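Long-range contact in uncharacterized protein DUF1185 (PDB 3BYQ), which is of unknown function but, as a DUF1185 family member with a variant of the Bacillus chorismate mutase fold, may take part in amino-acid metabolism: residues H135-N147 with A172-V186. Residues are numbered along the deposited sequence; the frame is centred on the assembly and turned at random.
Sequences HYIHASYVRSHFN and ARVHARLGGLTKEAV. With EDO (1,2-ethanediol), chain R; EDO (1,2-ethanediol), chain P; EDO (1,2-ethanediol), chain C.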
loop_
_atom_site.group_PDB
_atom_site.type_symbol
_atom_site.label_atom_id
_atom_site.label_comp_id
_atom_site.label_asym_id
_atom_site.label_seq_id
_atom_site.Cartn_x
_atom_site.Cartn_y
_atom_site.Cartn_z
ATOM N N HIS B 135 23.173 -0.481 11.936
ATOM C CA HIS B 135 23.917 -0.986 13.077
ATOM C C HIS B 135 25.099 -0.089 13.409
ATOM O O HIS B 135 25.383 0.899 12.693
ATOM C CB HIS B 135 24.247 -2.464 12.983
ATOM C CG HIS B 135 25.209 -2.844 11.911
ATOM N ND1 HIS B 135 24.955 -3.887 11.045
ATOM C CD2 HIS B 135 26.466 -2.412 11.628
ATOM C CE1 HIS B 135 26.003 -4.056 10.252
ATOM N NE2 HIS B 135 26.931 -3.173 10.576
ATOM N N TYR B 136 25.725 -0.407 14.540
ATOM C CA TYR B 136 26.850 0.412 15.068
ATOM C C TYR B 136 28.036 0.412 14.134
ATOM O O TYR B 136 28.528 -0.638 13.682
ATOM C CB TYR B 136 27.247 -0.102 16.445
ATOM C CG TYR B 136 28.273 0.685 17.213
ATOM C CD1 TYR B 136 28.122 2.029 17.447
ATOM C CD2 TYR B 136 29.329 0.035 17.805
ATOM C CE1 TYR B 136 29.057 2.717 18.211
ATOM C CE2 TYR B 136 30.250 0.693 18.573
ATOM C CZ TYR B 136 30.108 2.039 18.784
ATOM O OH TYR B 136 31.027 2.745 19.534
ATOM N N ILE B 137 28.584 1.612 13.945
ATOM C CA ILE B 137 29.642 1.807 12.930
ATOM C C ILE B 137 30.985 1.187 13.304
ATOM O O ILE B 137 31.817 0.965 12.425
ATOM C CB ILE B 137 29.836 3.296 12.549
ATOM C CG1 ILE B 137 30.445 4.139 13.644
ATOM C CG2 ILE B 137 28.474 3.910 12.000
ATOM C CD1 ILE B 137 30.805 5.540 13.117
ATOM N N HIS B 138 31.192 0.904 14.582
ATOM C CA HIS B 138 32.485 0.420 15.039
ATOM C C HIS B 138 32.548 -1.058 15.371
ATOM O O HIS B 138 33.634 -1.620 15.531
ATOM C CB HIS B 138 32.929 1.193 16.273
ATOM C CG HIS B 138 33.084 2.652 16.030
ATOM N ND1 HIS B 138 33.973 3.164 15.109
ATOM C CD2 HIS B 138 32.445 3.715 16.577
ATOM C CE1 HIS B 138 33.890 4.482 15.110
ATOM N NE2 HIS B 138 32.974 4.847 15.997
ATOM N N ALA B 139 31.383 -1.670 15.481
ATOM C CA ALA B 139 31.276 -3.061 15.895
ATOM C C ALA B 139 29.834 -3.488 15.653
ATOM O O ALA B 139 28.926 -3.104 16.375
ATOM C CB ALA B 139 31.620 -3.246 17.369
ATOM N N SER B 140 29.654 -4.278 14.615
ATOM C CA SER B 140 28.322 -4.634 14.152
ATOM C C SER B 140 27.470 -5.327 15.210
ATOM O O SER B 140 26.256 -5.266 15.150
ATOM C CB SER B 140 28.422 -5.543 12.903
ATOM O OG SER B 140 29.085 -6.711 13.211
ATOM N N TYR B 141 28.109 -6.015 16.153
ATOM C CA TYR B 141 27.357 -6.787 17.165
ATOM C C TYR B 141 26.823 -6.010 18.347
ATOM O O TYR B 141 26.156 -6.588 19.186
ATOM C CB TYR B 141 28.190 -7.952 17.701
ATOM C CG TYR B 141 28.258 -9.200 16.803
ATOM C CD1 TYR B 141 29.233 -9.342 15.834
ATOM C CD2 TYR B 141 27.332 -10.214 16.950
ATOM C CE1 TYR B 141 29.265 -10.454 15.009
ATOM C CE2 TYR B 141 27.364 -11.336 16.158
ATOM C CZ TYR B 141 28.333 -11.460 15.192
ATOM O OH TYR B 141 28.333 -12.593 14.424
ATOM N N VAL B 142 27.075 -4.713 18.433
ATOM C CA VAL B 142 26.570 -3.923 19.614
ATOM C C VAL B 142 25.058 -3.920 19.574
ATOM O O VAL B 142 24.430 -3.253 18.743
ATOM C CB VAL B 142 27.188 -2.526 19.692
ATOM C CG1 VAL B 142 26.480 -1.653 20.724
ATOM C CG2 VAL B 142 28.703 -2.655 19.972
ATOM N N ARG B 143 24.474 -4.638 20.532
ATOM C CA ARG B 143 23.042 -4.965 20.463
ATOM C C ARG B 143 22.083 -3.805 20.591
ATOM O O ARG B 143 20.995 -3.784 19.990
ATOM C CB ARG B 143 22.710 -6.068 21.474
ATOM C CG ARG B 143 21.330 -6.659 21.282
ATOM C CD ARG B 143 21.122 -7.757 22.262
ATOM N NE ARG B 143 21.925 -8.927 21.924
ATOM C CZ ARG B 143 22.045 -10.000 22.686
ATOM N NH1 ARG B 143 21.492 -10.015 23.871
ATOM N NH2 ARG B 143 22.756 -11.040 22.281
ATOM N N SER B 144 22.478 -2.829 21.387
ATOM C CA SER B 144 21.670 -1.670 21.655
ATOM C C SER B 144 21.352 -0.801 20.425
ATOM O O SER B 144 20.384 -0.039 20.416
ATOM C CB SER B 144 22.384 -0.768 22.647
ATOM O OG SER B 144 23.708 -0.454 22.215
ATOM N N HIS B 145 22.192 -0.947 19.406
ATOM C CA HIS B 145 22.156 -0.060 18.232
ATOM C C HIS B 145 21.390 -0.553 17.013
ATOM O O HIS B 145 21.158 0.227 16.123
ATOM C CB HIS B 145 23.566 0.362 17.849
ATOM C CG HIS B 145 24.136 1.399 18.771
ATOM N ND1 HIS B 145 24.217 1.218 20.140
ATOM C CD2 HIS B 145 24.735 2.583 18.510
ATOM C CE1 HIS B 145 24.788 2.279 20.681
ATOM N NE2 HIS B 145 25.082 3.138 19.717
ATOM N N PHE B 146 21.067 -1.838 16.937
ATOM C CA PHE B 146 20.248 -2.346 15.806
ATOM C C PHE B 146 18.983 -1.552 15.741
ATOM O O PHE B 146 18.296 -1.367 16.757
ATOM C CB PHE B 146 19.896 -3.828 15.944
ATOM C CG PHE B 146 21.091 -4.708 16.026
ATOM C CD1 PHE B 146 21.999 -4.755 14.986
ATOM C CD2 PHE B 146 21.261 -5.569 17.082
ATOM C CE1 PHE B 146 23.099 -5.582 15.048
ATOM C CE2 PHE B 146 22.364 -6.439 17.132
ATOM C CZ PHE B 146 23.268 -6.424 16.115
ATOM N N ASN B 147 18.660 -1.062 14.556
ATOM C CA ASN B 147 17.498 -0.215 14.385
ATOM C C ASN B 147 17.099 -0.129 12.921
ATOM O O ASN B 147 17.711 -0.779 12.071
ATOM C CB ASN B 147 17.802 1.204 14.902
ATOM C CG ASN B 147 16.610 1.869 15.541
ATOM O OD1 ASN B 147 15.446 1.593 15.218
ATOM N ND2 ASN B 147 16.898 2.736 16.510
ATOM N N ALA B 172 21.725 4.610 20.083
ATOM C CA ALA B 172 20.999 3.359 20.353
ATOM C C ALA B 172 19.491 3.525 20.254
ATOM O O ALA B 172 18.963 4.651 20.260
ATOM C CB ALA B 172 21.367 2.844 21.736
ATOM N N ARG B 173 18.795 2.402 20.183
ATOM C CA ARG B 173 17.323 2.437 20.298
ATOM C C ARG B 173 16.952 3.185 21.592
ATOM O O ARG B 173 17.626 3.050 22.635
ATOM C CB ARG B 173 16.714 1.055 20.378
ATOM C CG ARG B 173 16.915 0.184 19.143
ATOM C CD ARG B 173 16.159 -1.160 19.221
ATOM N NE ARG B 173 16.624 -1.971 20.337
ATOM C CZ ARG B 173 17.762 -2.648 20.327
ATOM N NH1 ARG B 173 18.561 -2.623 19.277
ATOM N NH2 ARG B 173 18.101 -3.342 21.402
ATOM N N VAL B 174 15.843 3.898 21.552
ATOM C CA VAL B 174 15.460 4.757 22.704
ATOM C C VAL B 174 15.193 4.030 24.000
ATOM O O VAL B 174 15.385 4.618 25.058
ATOM C CB VAL B 174 14.264 5.718 22.379
ATOM C CG1 VAL B 174 14.704 6.718 21.296
ATOM C CG2 VAL B 174 13.047 4.874 21.957
ATOM N N HIS B 175 14.806 2.756 23.910
ATOM C CA HIS B 175 14.565 1.905 25.097
ATOM C C HIS B 175 15.347 0.613 25.049
ATOM O O HIS B 175 14.901 -0.407 25.530
ATOM C CB HIS B 175 13.076 1.605 25.316
ATOM C CG HIS B 175 12.245 2.831 25.388
ATOM N ND1 HIS B 175 12.594 3.933 26.144
ATOM C CD2 HIS B 175 11.071 3.131 24.793
ATOM C CE1 HIS B 175 11.672 4.868 25.983
ATOM N NE2 HIS B 175 10.735 4.402 25.180
ATOM N N ALA B 176 16.533 0.676 24.478
ATOM C CA ALA B 176 17.409 -0.499 24.426
ATOM C C ALA B 176 17.614 -1.064 25.828
ATOM O O ALA B 176 18.031 -0.349 26.776
ATOM C CB ALA B 176 18.731 -0.181 23.760
ATOM N N ARG B 177 17.347 -2.359 25.939
ATOM C CA ARG B 177 17.447 -3.090 27.215
ATOM C C ARG B 177 17.600 -4.604 27.139
ATOM O O ARG B 177 17.130 -5.316 28.012
ATOM C CB ARG B 177 16.240 -2.725 28.064
ATOM C CG ARG B 177 14.890 -3.128 27.502
ATOM C CD ARG B 177 13.817 -2.359 28.249
ATOM N NE ARG B 177 12.438 -2.797 27.981
ATOM C CZ ARG B 177 11.664 -2.323 27.004
ATOM N NH1 ARG B 177 12.128 -1.480 26.097
ATOM N NH2 ARG B 177 10.412 -2.736 26.909
ATOM N N LEU B 178 18.323 -5.064 26.122
ATOM C CA LEU B 178 18.502 -6.493 25.883
ATOM C C LEU B 178 19.908 -7.003 26.078
ATOM O O LEU B 178 20.243 -8.111 25.641
ATOM C CB LEU B 178 18.009 -6.874 24.496
ATOM C CG LEU B 178 16.505 -6.672 24.288
ATOM C CD1 LEU B 178 16.163 -6.897 22.820
ATOM C CD2 LEU B 178 15.640 -7.509 25.216
ATOM N N GLY B 179 20.725 -6.201 26.730
ATOM C CA GLY B 179 22.093 -6.602 27.026
ATOM C C GLY B 179 22.887 -6.731 25.753
ATOM O O GLY B 179 22.752 -5.915 24.854
ATOM N N GLY B 180 23.703 -7.776 25.706
ATOM C CA GLY B 180 24.588 -8.045 24.587
ATOM C C GLY B 180 25.821 -7.155 24.602
ATOM O O GLY B 180 26.099 -6.461 25.576
ATOM N N LEU B 181 26.555 -7.164 23.493
ATOM C CA LEU B 181 27.804 -6.387 23.403
ATOM C C LEU B 181 27.489 -4.927 23.496
ATOM O O LEU B 181 26.567 -4.469 22.853
ATOM C CB LEU B 181 28.534 -6.681 22.091
ATOM C CG LEU B 181 29.946 -6.098 21.956
ATOM C CD1 LEU B 181 30.934 -6.848 22.845
ATOM C CD2 LEU B 181 30.387 -6.082 20.488
ATOM N N THR B 182 28.254 -4.221 24.311
ATOM C CA THR B 182 28.095 -2.794 24.504
ATOM C C THR B 182 29.250 -2.081 23.864
ATOM O O THR B 182 30.249 -2.671 23.536
ATOM C CB THR B 182 28.112 -2.409 25.993
ATOM O OG1 THR B 182 29.399 -2.719 26.557
ATOM C CG2 THR B 182 27.003 -3.152 26.762
ATOM N N LYS B 183 29.090 -0.785 23.692
ATOM C CA LYS B 183 30.145 0.071 23.111
ATOM C C LYS B 183 31.414 -0.053 23.920
ATOM O O LYS B 183 32.515 -0.137 23.379
ATOM C CB LYS B 183 29.727 1.532 23.031
ATOM C CG LYS B 183 28.604 1.766 22.073
ATOM C CD LYS B 183 28.306 3.251 21.884
ATOM C CE LYS B 183 27.916 3.972 23.144
ATOM N NZ LYS B 183 27.611 5.366 22.757
ATOM N N GLU B 184 31.247 -0.095 25.239
ATOM C CA GLU B 184 32.369 -0.206 26.163
ATOM C C GLU B 184 33.064 -1.552 26.105
ATOM O O GLU B 184 34.241 -1.680 26.444
ATOM C CB GLU B 184 31.911 0.053 27.607
ATOM C CG GLU B 184 31.459 1.468 27.848
ATOM C CD GLU B 184 30.009 1.751 27.461
ATOM O OE1 GLU B 184 29.276 0.871 26.939
ATOM O OE2 GLU B 184 29.592 2.900 27.696
ATOM N N ALA B 185 32.335 -2.559 25.677
ATOM C CA ALA B 185 32.859 -3.924 25.610
ATOM C C ALA B 185 33.548 -4.238 24.303
ATOM O O ALA B 185 34.208 -5.247 24.198
ATOM C CB ALA B 185 31.743 -4.952 25.858
ATOM N N VAL B 186 33.429 -3.359 23.328
ATOM C CA VAL B 186 34.090 -3.597 22.031
ATOM C C VAL B 186 35.605 -3.683 22.283
ATOM O O VAL B 186 36.227 -2.745 22.808
ATOM C CB VAL B 186 33.746 -2.526 20.995
ATOM C CG1 VAL B 186 34.663 -2.633 19.735
ATOM C CG2 VAL B 186 32.268 -2.583 20.615
HETATM C C1 EDO R . 15.722 1.638 29.156
HETATM O O1 EDO R . 16.733 1.590 28.132
HETATM C C2 EDO R . 14.482 2.441 28.733
HETATM O O2 EDO R . 14.752 3.762 28.220
HETATM C C1 EDO P . 18.872 7.303 22.012
HETATM O O1 EDO P . 19.871 7.122 21.008
HETATM C C2 EDO P . 19.154 6.458 23.221
HETATM O O2 EDO P . 20.436 6.793 23.767
HETATM C C1 EDO C . 21.006 -6.852 30.812
HETATM O O1 EDO C . 21.629 -8.136 30.667
HETATM C C2 EDO C . 19.555 -6.934 30.355
HETATM O O2 EDO C . 18.869 -5.716 30.673
HETATM O O HOH W 1 32.757 0.905 20.819
HETATM O O HOH W 2 25.693 -8.518 21.002
HETATM O O HOH W 3 24.194 -3.575 23.793
HETATM O O HOH W 4 26.005 -0.148 23.973
HETATM O O HOH W 5 14.572 3.815 18.729
#
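Bends at chi3 in two arginines, Arg173 (-62°) and Arg143 (-71°), turn their guanidinium groups onto backbone carbonyls across the contact. Arg173 NH1 is shared between Arg143 O and Phe146 O, 2.8 Å from each; both acceptors lie close to the guanidinium plane, and the second is met on a lone pair. Arg173 N adds a 2.9 Å bond to Ser144 O, so one residue gathers three carbonyls of residues 143-146. Arg143 NH1 donates to Leu178 O (2.9 Å), while Gly180 CA sits 3.6 Å above the plane of the Arg143 guanidinium, over its centre. Within this variant of the chorismate mutase fold, the contact joins the connection between antiparallel strands 130-136 and 147-151 to the loop that follows strand 161-169. Both arginines also form salt bridges, Arg173 with Glu93 and Arg143 with Glu100, both of the second subunit, tying the loops to the oligomer interface. Val186 CG2 packs against both Ala139 CB and Val142 CG2, 3.6 Å from the latter. The side chains of Lys183 and Tyr136 cross at about a right angle, Lys183 CG 3.6 Å from Tyr136 CZ, and Lys183 NZ salt-bridges Glu78, whose OE1 also bonds His145 NE2.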